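Glycosyl hydrolase, BNR repeat (Ralstonia eutropha, PDB 3B7F) probably hydrolyses glycosidic bonds, as in sialidase-like glycosyl hydrolases with a seven-bladed beta-propeller, though its substrate is not established. Local coordinates at residues 83-88 and 92-97; 292-297 and 326-331; 355-360 and 365-370. All blocks are in the same frame, centred on the assembly; numbering follows the deposited sequence.

Contact 1: 83-88 and 92-97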
loop_
_atom_site.group_PDB
_atom_site.type_symbol
_atom_site.label_atom_id
_atom_site.label_comp_id
_atom_site.label_asym_id
_atom_site.label_seq_id
_atom_site.Cartn_x
_atom_site.Cartn_y
_atom_site.Cartn_z
ATOM N N VAL A 83 -9.643 3.087 -14.247
ATOM C CA VAL A 83 -9.787 3.822 -13.006
ATOM C C VAL A 83 -11.162 4.499 -13.025
ATOM O O VAL A 83 -11.500 5.213 -13.978
ATOM C CB VAL A 83 -8.679 4.888 -12.803
ATOM C CG1 VAL A 83 -8.869 5.590 -11.471
ATOM C CG2 VAL A 83 -7.281 4.259 -12.863
ATOM N N PHE A 84 -11.972 4.237 -12.008
ATOM C CA PHE A 84 -13.251 4.940 -11.844
ATOM C C PHE A 84 -13.007 6.135 -10.924
ATOM O O PHE A 84 -12.167 6.053 -10.022
ATOM C CB PHE A 84 -14.337 4.052 -11.248
ATOM C CG PHE A 84 -14.776 2.931 -12.147
ATOM C CD1 PHE A 84 -15.718 3.163 -13.143
ATOM C CD2 PHE A 84 -14.263 1.635 -11.980
ATOM C CE1 PHE A 84 -16.148 2.124 -13.973
ATOM C CE2 PHE A 84 -14.680 0.603 -12.797
ATOM C CZ PHE A 84 -15.621 0.845 -13.809
ATOM N N ARG A 85 -13.704 7.241 -11.173
ATOM C CA ARG A 85 -13.567 8.444 -10.360
ATOM C C ARG A 85 -14.926 8.848 -9.807
ATOM O O ARG A 85 -15.953 8.640 -10.448
ATOM C CB ARG A 85 -12.950 9.604 -11.172
ATOM C CG ARG A 85 -13.930 10.526 -11.926
ATOM C CD ARG A 85 -13.239 11.442 -12.966
ATOM N NE ARG A 85 -13.106 10.678 -14.189
ATOM C CZ ARG A 85 -13.847 10.775 -15.298
ATOM N NH1 ARG A 85 -14.799 11.701 -15.477
ATOM N NH2 ARG A 85 -13.582 9.934 -16.291
ATOM N N SER A 86 -14.908 9.441 -8.625
ATOM C CA SER A 86 -16.096 9.986 -7.989
ATOM C C SER A 86 -15.759 11.371 -7.491
ATOM O O SER A 86 -14.660 11.559 -6.976
ATOM C CB SER A 86 -16.512 9.152 -6.802
ATOM O OG SER A 86 -17.662 9.703 -6.219
ATOM N N ASP A 87 -16.670 12.331 -7.669
ATOM C CA ASP A 87 -16.485 13.704 -7.136
ATOM C C ASP A 87 -17.546 14.067 -6.077
ATOM O O ASP A 87 -17.682 15.223 -5.715
ATOM C CB ASP A 87 -16.403 14.753 -8.259
ATOM C CG ASP A 87 -17.693 14.893 -9.062
ATOM O OD1 ASP A 87 -18.673 14.145 -8.835
ATOM O OD2 ASP A 87 -17.713 15.769 -9.948
ATOM N N ASP A 88 -18.249 13.060 -5.560
ATOM C CA ASP A 88 -19.296 13.251 -4.558
ATOM C C ASP A 88 -19.159 12.199 -3.452
ATOM O O ASP A 88 -20.126 11.610 -3.045
ATOM C CB ASP A 88 -20.685 13.229 -5.230
ATOM C CG ASP A 88 -20.974 11.924 -5.981
ATOM O OD1 ASP A 88 -20.091 11.034 -6.052
ATOM O OD2 ASP A 88 -22.087 11.805 -6.514
ATOM N N ASN A 92 -21.307 8.459 -7.076
ATOM C CA ASN A 92 -21.340 8.250 -8.510
ATOM C C ASN A 92 -19.922 7.896 -8.934
ATOM O O ASN A 92 -18.961 8.480 -8.420
ATOM C CB ASN A 92 -21.777 9.507 -9.259
ATOM C CG ASN A 92 -23.281 9.791 -9.170
ATOM O OD1 ASN A 92 -24.110 8.892 -9.284
ATOM N ND2 ASN A 92 -23.628 11.073 -9.029
ATOM N N TRP A 93 -19.789 6.974 -9.879
ATOM C CA TRP A 93 -18.487 6.545 -10.378
ATOM C C TRP A 93 -18.490 6.648 -11.905
ATOM O O TRP A 93 -19.466 6.279 -12.538
ATOM C CB TRP A 93 -18.171 5.134 -9.885
ATOM C CG TRP A 93 -18.026 5.047 -8.359
ATOM C CD1 TRP A 93 -19.000 4.704 -7.460
ATOM C CD2 TRP A 93 -16.845 5.303 -7.587
ATOM N NE1 TRP A 93 -18.504 4.727 -6.186
ATOM C CE2 TRP A 93 -17.184 5.092 -6.229
ATOM C CE3 TRP A 93 -15.530 5.665 -7.909
ATOM C CZ2 TRP A 93 -16.256 5.252 -5.192
ATOM C CZ3 TRP A 93 -14.612 5.838 -6.881
ATOM C CH2 TRP A 93 -14.976 5.613 -5.539
ATOM N N THR A 94 -17.424 7.207 -12.476
ATOM C CA THR A 94 -17.280 7.335 -13.929
ATOM C C THR A 94 -15.945 6.741 -14.330
ATOM O O THR A 94 -14.924 7.044 -13.720
ATOM C CB THR A 94 -17.358 8.799 -14.406
ATOM O OG1 THR A 94 -18.549 9.399 -13.900
ATOM C CG2 THR A 94 -17.379 8.875 -15.936
ATOM N N GLU A 95 -15.972 5.872 -15.333
ATOM C CA GLU A 95 -14.757 5.259 -15.877
ATOM C C GLU A 95 -13.869 6.318 -16.545
ATOM O O GLU A 95 -14.377 7.325 -17.035
ATOM C CB GLU A 95 -15.071 4.077 -16.848
ATOM C CG GLU A 95 -15.689 4.384 -18.245
ATOM C CD GLU A 95 -17.114 4.960 -18.226
ATOM O OE1 GLU A 95 -17.825 4.836 -17.188
ATOM O OE2 GLU A 95 -17.515 5.555 -19.261
ATOM N N ALA A 96 -12.553 6.071 -16.538
ATOM C CA ALA A 96 -11.548 6.954 -17.161
ATOM C C ALA A 96 -11.842 7.157 -18.638
ATOM O O ALA A 96 -12.240 6.206 -19.313
ATOM C CB ALA A 96 -10.118 6.384 -16.994
ATOM N N THR A 97 -11.673 8.385 -19.133
ATOM C CA THR A 97 -11.832 8.636 -20.565
ATOM C C THR A 97 -10.588 8.009 -21.217
ATOM O O THR A 97 -10.716 7.319 -22.246
ATOM C CB THR A 97 -12.091 10.121 -20.919
ATOM O OG1 THR A 97 -10.997 10.942 -20.513
ATOM C CG2 THR A 97 -13.343 10.599 -20.233
HETATM O O HOH W 1 -18.289 10.539 -11.023
#
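Asn92 meets the turn residues of 83-88 mainly through its backbone. Its N lies 3.0 Å from Asp88 OD1, a weak, bent hydrogen bond, while its O sits 2.8 Å from Ser86 OG. Ser86 OG also receives the N-H of Gly90, which ties the serine into the intervening turn. Next, Trp93 lays the face of its six-membered ring against the serine: Ser86 CB stands 3.8 Å from the ring centroid and only 10° off the normal, a CH-pi contact. The indole packs on Met70 and Met72 of strand 70-75 as well. Ser86, Asp88, Gly90 and Trp93 fall in the spacing S-x-D-x-G-x-x-W, the Asp box, the sequence signature of BNR repeats; as usual for this motif it occupies the hairpin between the third and fourth strands of a propeller blade. At Thr94 the strands form an antiparallel hydrogen-bonded pair with Arg85, and both backbone bonds are sound, Thr94 N reaching Arg85 O at 2.9 Å. A water links that same carbonyl oxygen to Thr94 OG1. The methyl-bearing CB of Thr94 lies over one face of the Arg85 guanidinium, whose chain bends at chi3 (85°) to run back alongside the outer strand. Glu95, the non-hydrogen-bonded partner of Phe84, places its CB 3.6 Å from Phe84 CE1, and its carboxylate plane stands steeply to the ring, at 77°. The backbone O of Glu95 comes within 2.8 Å of Arg85 NH2, at an angle too poor for a hydrogen bond. Ala96 N makes a weak bond to Val83 O at 2.9 Å. Lastly, Thr97 CG2 approaches Arg85 NH2 at 4.0 Å, while Thr97 OG1 bonds weakly to Ala148 O.

Contact 2: 292-297 and 326-331. With EDO (1,2-ethanediol), chain H.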
loop_
_atom_site.group_PDB
_atom_site.type_symbol
_atom_site.label_atom_id
_atom_site.label_comp_id
_atom_site.label_asym_id
_atom_site.label_seq_id
_atom_site.Cartn_x
_atom_site.Cartn_y
_atom_site.Cartn_z
ATOM N N THR A 292 6.336 4.939 15.498
ATOM C CA THR A 292 5.287 3.932 15.596
ATOM C C THR A 292 4.890 3.400 14.226
ATOM O O THR A 292 4.519 4.162 13.330
ATOM C CB THR A 292 4.073 4.452 16.369
ATOM O OG1 THR A 292 4.501 4.765 17.689
ATOM C CG2 THR A 292 2.932 3.379 16.422
ATOM N N VAL A 293 4.986 2.079 14.100
ATOM C CA VAL A 293 4.773 1.350 12.849
ATOM C C VAL A 293 4.148 0.021 13.201
ATOM O O VAL A 293 4.444 -0.527 14.269
ATOM C CB VAL A 293 6.141 1.181 12.078
ATOM C CG1 VAL A 293 6.087 0.096 11.048
ATOM C CG2 VAL A 293 6.572 2.517 11.441
ATOM N N TRP A 294 3.256 -0.461 12.325
ATOM C CA TRP A 294 2.560 -1.747 12.455
ATOM C C TRP A 294 2.855 -2.628 11.252
ATOM O O TRP A 294 2.900 -2.111 10.143
ATOM C CB TRP A 294 1.030 -1.557 12.510
ATOM C CG TRP A 294 0.552 -0.872 13.717
ATOM C CD1 TRP A 294 0.238 -1.455 14.884
ATOM C CD2 TRP A 294 0.354 0.535 13.897
ATOM N NE1 TRP A 294 -0.166 -0.524 15.783
ATOM C CE2 TRP A 294 -0.082 0.717 15.218
ATOM C CE3 TRP A 294 0.504 1.658 13.067
ATOM C CZ2 TRP A 294 -0.398 1.976 15.742
ATOM C CZ3 TRP A 294 0.178 2.911 13.575
ATOM C CH2 TRP A 294 -0.276 3.058 14.904
ATOM N N VAL A 295 3.041 -3.937 11.489
ATOM C CA VAL A 295 3.216 -4.952 10.456
ATOM C C VAL A 295 2.263 -6.152 10.740
ATOM O O VAL A 295 1.660 -6.219 11.789
ATOM C CB VAL A 295 4.717 -5.438 10.303
ATOM C CG1 VAL A 295 5.600 -4.271 9.803
ATOM C CG2 VAL A 295 5.289 -6.092 11.626
ATOM N N PHE A 296 2.089 -7.037 9.758
ATOM C CA PHE A 296 1.293 -8.255 9.905
ATOM C C PHE A 296 2.153 -9.453 9.416
ATOM O O PHE A 296 2.106 -9.820 8.232
ATOM C CB PHE A 296 -0.021 -8.213 9.147
ATOM C CG PHE A 296 -0.939 -9.361 9.532
ATOM C CD1 PHE A 296 -0.856 -10.609 8.899
ATOM C CD2 PHE A 296 -1.853 -9.206 10.598
ATOM C CE1 PHE A 296 -1.699 -11.662 9.300
ATOM C CE2 PHE A 296 -2.679 -10.242 10.990
ATOM C CZ PHE A 296 -2.614 -11.470 10.343
ATOM N N PRO A 297 2.929 -10.058 10.333
ATOM C CA PRO A 297 3.817 -11.121 9.942
ATOM C C PRO A 297 3.197 -12.407 9.415
ATOM O O PRO A 297 2.156 -12.857 9.900
ATOM C CB PRO A 297 4.599 -11.412 11.237
ATOM C CG PRO A 297 4.460 -10.148 12.034
ATOM C CD PRO A 297 3.097 -9.731 11.763
ATOM N N GLN A 326 6.194 -5.419 19.836
ATOM C CA GLN A 326 5.213 -6.048 20.731
ATOM C C GLN A 326 4.101 -6.688 19.917
ATOM O O GLN A 326 3.657 -6.126 18.907
ATOM C CB GLN A 326 4.613 -5.062 21.738
ATOM C CG GLN A 326 5.625 -4.577 22.826
ATOM C CD GLN A 326 6.664 -3.630 22.281
ATOM O OE1 GLN A 326 6.339 -2.694 21.513
ATOM N NE2 GLN A 326 7.939 -3.878 22.637
ATOM N N ARG A 327 3.657 -7.851 20.383
ATOM C CA ARG A 327 2.608 -8.615 19.736
ATOM C C ARG A 327 1.279 -8.016 20.120
ATOM O O ARG A 327 1.059 -7.736 21.298
ATOM C CB ARG A 327 2.645 -10.074 20.218
ATOM C CG ARG A 327 1.670 -11.025 19.501
ATOM C CD ARG A 327 1.865 -12.403 20.102
ATOM N NE ARG A 327 0.997 -13.396 19.494
ATOM C CZ ARG A 327 1.190 -13.950 18.299
ATOM N NH1 ARG A 327 2.249 -13.670 17.542
ATOM N NH2 ARG A 327 0.320 -14.821 17.876
ATOM N N GLN A 328 0.410 -7.847 19.133
ATOM C CA GLN A 328 -0.908 -7.352 19.331
ATOM C C GLN A 328 -1.902 -8.336 18.733
ATOM O O GLN A 328 -2.087 -8.370 17.536
ATOM C CB GLN A 328 -1.060 -6.016 18.656
ATOM C CG GLN A 328 -0.212 -4.923 19.236
ATOM C CD GLN A 328 -0.524 -3.564 18.604
ATOM O OE1 GLN A 328 -0.715 -3.461 17.388
ATOM N NE2 GLN A 328 -0.616 -2.518 19.446
ATOM N N ASP A 329 -2.549 -9.113 19.595
ATOM C CA ASP A 329 -3.516 -10.147 19.205
ATOM C C ASP A 329 -4.780 -10.229 20.068
ATOM O O ASP A 329 -5.494 -11.220 19.939
ATOM C CB ASP A 329 -2.835 -11.536 19.180
ATOM C CG ASP A 329 -2.309 -11.961 20.538
ATOM O OD1 ASP A 329 -2.614 -11.310 21.540
ATOM O OD2 ASP A 329 -1.537 -12.931 20.607
ATOM N N ARG A 330 -5.086 -9.233 20.912
ATOM C CA ARG A 330 -6.309 -9.305 21.732
ATOM C C ARG A 330 -7.532 -9.106 20.856
ATOM O O ARG A 330 -7.603 -8.105 20.122
ATOM C CB ARG A 330 -6.360 -8.257 22.808
ATOM C CG ARG A 330 -5.330 -8.386 23.832
ATOM C CD ARG A 330 -5.554 -7.336 24.892
ATOM N NE ARG A 330 -4.364 -7.226 25.715
ATOM C CZ ARG A 330 -4.111 -7.893 26.836
ATOM N NH1 ARG A 330 -4.976 -8.749 27.375
ATOM N NH2 ARG A 330 -2.954 -7.657 27.440
ATOM N N GLY A 331 -8.468 -10.048 20.958
ATOM C CA GLY A 331 -9.651 -10.080 20.132
ATOM C C GLY A 331 -9.536 -10.976 18.893
ATOM O O GLY A 331 -10.555 -11.331 18.315
HETATM C C1 EDO H . 2.036 7.279 20.646
HETATM O O1 EDO H . 2.646 7.974 19.545
HETATM C C2 EDO H . 1.715 5.810 20.322
HETATM O O2 EDO H . 2.844 5.007 19.896
#
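Trp294 NE1 and Gln328 NE2 both donate to one oxygen, the backbone O of Glu371, and this shared acceptor brings the indole and the amide together. Gln328 NE2 has a further acceptor in Glu373 OE2. Between the two side chains themselves the meeting is narrow: Gln328 OE1 comes up to the edge of the indole, in its plane, 3.3 Å from Trp294 CD1. Ring and amide planes differ by 25°, so the flat groups are roughly aligned and do not stack face to face. The glutamine gets there by an extended chain beyond CG (chi2 -174°), which spans much of the gap left by alpha carbons 9.5 Å apart. That separation fits two strands with a third between them: strand 315-318 intervenes, and its Val315 and Val317 touch both Trp294 and Gln328. Just before strand 293-297 begins, Thr292 CG2 covers one face of the Trp294 ring, 3.5 Å above its plane. Its OG1 accepts a 2.8 Å bond from O2 of a 1,2-ethanediol, probably carried over from crystallisation, and also bonds Asp289 OD2. On the outer strand, Arg327 NE forms a salt bridge of 2.8 Å with Asp329 OD2, tilted 42° out of the carboxylate plane; Arg327 NH1 goes to Tyr316 OH and NH2 to Lys312 O, so three partners fix the guanidinium. Both touching residues are buried, and the area they share is small, 64 Å² in all, consistent with a contact made by reaching across a strand. Since Glu371 lies in the Asp-box turn of sheet 346-379, the arrangement is a seam between adjacent blades of the beta-propeller, in which the second and fourth strands of one blade hold the turn of the next.

Contact 3: 355-360 and 365-370. With EDO (1,2-ethanediol), chain V.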
loop_
_atom_site.group_PDB
_atom_site.type_symbol
_atom_site.label_atom_id
_atom_site.label_comp_id
_atom_site.label_asym_id
_atom_site.label_seq_id
_atom_site.Cartn_x
_atom_site.Cartn_y
_atom_site.Cartn_z
ATOM N N GLY A 355 -6.427 4.559 15.281
ATOM C CA GLY A 355 -7.084 3.319 15.010
ATOM C C GLY A 355 -6.362 2.645 13.866
ATOM O O GLY A 355 -5.770 3.324 13.015
ATOM N N VAL A 356 -6.366 1.311 13.891
ATOM C CA VAL A 356 -5.662 0.467 12.923
ATOM C C VAL A 356 -6.649 -0.605 12.414
ATOM O O VAL A 356 -7.520 -1.100 13.142
ATOM C CB VAL A 356 -4.393 -0.164 13.543
ATOM C CG1 VAL A 356 -3.562 -0.885 12.466
ATOM C CG2 VAL A 356 -3.544 0.889 14.250
ATOM N N TYR A 357 -6.529 -0.943 11.150
ATOM C CA TYR A 357 -7.505 -1.820 10.518
ATOM C C TYR A 357 -6.831 -2.749 9.577
ATOM O O TYR A 357 -5.839 -2.389 8.975
ATOM C CB TYR A 357 -8.478 -0.952 9.684
ATOM C CG TYR A 357 -9.066 0.219 10.445
ATOM C CD1 TYR A 357 -10.242 0.075 11.181
ATOM C CD2 TYR A 357 -8.416 1.464 10.483
ATOM C CE1 TYR A 357 -10.768 1.144 11.933
ATOM C CE2 TYR A 357 -8.933 2.508 11.230
ATOM C CZ TYR A 357 -10.125 2.350 11.937
ATOM O OH TYR A 357 -10.665 3.397 12.680
ATOM N N PHE A 358 -7.364 -3.952 9.419
ATOM C CA PHE A 358 -6.852 -4.833 8.370
ATOM C C PHE A 358 -7.930 -5.728 7.769
ATOM O O PHE A 358 -8.922 -6.037 8.426
ATOM C CB PHE A 358 -5.605 -5.629 8.807
ATOM C CG PHE A 358 -5.847 -6.693 9.878
ATOM C CD1 PHE A 358 -6.254 -7.975 9.537
ATOM C CD2 PHE A 358 -5.582 -6.419 11.209
ATOM C CE1 PHE A 358 -6.442 -8.956 10.499
ATOM C CE2 PHE A 358 -5.806 -7.398 12.197
ATOM C CZ PHE A 358 -6.216 -8.664 11.828
ATOM N N GLY A 359 -7.695 -6.147 6.524
ATOM C CA GLY A 359 -8.620 -6.998 5.772
ATOM C C GLY A 359 -7.903 -8.243 5.346
ATOM O O GLY A 359 -6.789 -8.177 4.851
ATOM N N THR A 360 -8.573 -9.380 5.483
ATOM C CA THR A 360 -7.980 -10.664 5.177
ATOM C C THR A 360 -8.505 -11.221 3.843
ATOM O O THR A 360 -9.539 -10.799 3.348
ATOM C CB THR A 360 -8.244 -11.678 6.288
ATOM O OG1 THR A 360 -9.611 -12.046 6.260
ATOM C CG2 THR A 360 -7.877 -11.122 7.690
ATOM N N ILE A 365 -12.787 -7.899 8.129
ATOM C CA ILE A 365 -12.213 -6.600 8.397
ATOM C C ILE A 365 -12.130 -6.534 9.902
ATOM O O ILE A 365 -13.174 -6.660 10.568
ATOM C CB ILE A 365 -13.029 -5.401 7.919
ATOM C CG1 ILE A 365 -13.134 -5.390 6.396
ATOM C CG2 ILE A 365 -12.309 -4.129 8.378
ATOM C CD1 ILE A 365 -11.869 -4.862 5.687
ATOM N N TRP A 366 -10.892 -6.412 10.419
ATOM C CA TRP A 366 -10.614 -6.286 11.859
ATOM C C TRP A 366 -10.254 -4.851 12.160
ATOM O O TRP A 366 -9.512 -4.246 11.401
ATOM C CB TRP A 366 -9.507 -7.217 12.292
ATOM C CG TRP A 366 -9.938 -8.663 12.207
ATOM C CD1 TRP A 366 -9.888 -9.454 11.118
ATOM C CD2 TRP A 366 -10.461 -9.464 13.263
ATOM N NE1 TRP A 366 -10.328 -10.703 11.414
ATOM C CE2 TRP A 366 -10.693 -10.748 12.733
ATOM C CE3 TRP A 366 -10.764 -9.225 14.609
ATOM C CZ2 TRP A 366 -11.247 -11.800 13.509
ATOM C CZ3 TRP A 366 -11.281 -10.257 15.376
ATOM C CH2 TRP A 366 -11.516 -11.538 14.827
ATOM N N ALA A 367 -10.800 -4.304 13.244
ATOM C CA ALA A 367 -10.605 -2.877 13.596
ATOM C C ALA A 367 -10.124 -2.708 15.027
ATOM O O ALA A 367 -10.506 -3.464 15.890
ATOM C CB ALA A 367 -11.890 -2.090 13.401
ATOM N N SER A 368 -9.229 -1.750 15.226
ATOM C CA SER A 368 -8.759 -1.343 16.529
ATOM C C SER A 368 -8.944 0.156 16.630
ATOM O O SER A 368 -8.633 0.858 15.678
ATOM C CB SER A 368 -7.290 -1.639 16.692
ATOM O OG SER A 368 -6.852 -1.143 17.927
ATOM N N ALA A 369 -9.478 0.632 17.750
ATOM C CA ALA A 369 -9.580 2.066 18.027
ATOM C C ALA A 369 -8.575 2.484 19.106
ATOM O O ALA A 369 -8.686 3.599 19.622
ATOM C CB ALA A 369 -11.014 2.436 18.466
ATOM N N ASP A 370 -7.607 1.612 19.448
ATOM C CA ASP A 370 -6.588 1.900 20.471
ATOM C C ASP A 370 -5.159 1.479 20.067
ATOM O O ASP A 370 -4.451 0.825 20.821
ATOM C CB ASP A 370 -7.001 1.311 21.847
ATOM C CG ASP A 370 -7.106 -0.224 21.854
ATOM O OD1 ASP A 370 -7.124 -0.861 20.786
ATOM O OD2 ASP A 370 -7.183 -0.799 22.956
HETATM C C1 EDO V . -2.942 3.067 23.584
HETATM O O1 EDO V . -3.336 1.695 23.609
HETATM C C2 EDO V . -4.009 3.883 22.862
HETATM O O2 EDO V . -5.269 3.821 23.547
HETATM O O HOH W 2 -11.061 2.227 14.983
#
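Phe358 and Trp366 lie side by side on one face of an antiparallel hairpin, the second and third strands of a four-stranded propeller blade. Trp366 CB sits over the phenyl face, 3.8 Å from its centroid, and Phe358 CE1 reaches Trp366 CD1 at 3.5 Å. The planes are 20° apart but slid past each other, so the rings barely overlap. Phe358 adopts chi1 68°, its CG between the backbone N and carbonyl carbon, which sets the phenyl face beneath Trp366 CB. Beyond the phenyl, Trp375 meets it edge-to-face. On the other face Tyr357 CD1 packs against Ala367 CB at 3.5 Å, and Ile365 and Tyr357 continue onto Leu25 of strand 24-29. Four backbone bonds hold the ladder, among them Trp366 N to Phe358 O; the strand axes run 171° apart. Ser368 begins the Asp box that also includes Asp370, Gly372 and Trp375: its OG accepts from Asp370 N, making an ST turn, and from Gly372 N. At the same end, Tyr357 OH is hydrogen-bonded to Asp349 OD2. One water donates to Tyr357 OH at 2.6 Å and to Ser368 O at 2.9 Å.

Overall arrangement
From the N terminus, contact 1 comes first, closing the hairpin loop 87-93 between the last two strands of the sheet that starts with strand 56-62. Contact 2 closes a longer excursion of 28 residues, which includes strand 315-318 of the same sheet. Contact 3 then closes the short hairpin between strands 356-359 and 365-368, the middle strands of the following blade. The three are in series: none nests in or crosses another. Contacts 1 and 2 lie on opposite sides of the chain's centre, their own centres 35 Å apart, whereas contacts 2 and 3 touch, Phe296 CE2 packing 4.0 Å from Phe358 CZ across the blade boundary. Strand 385-391 afterwards joins strand 24-29, closing the propeller.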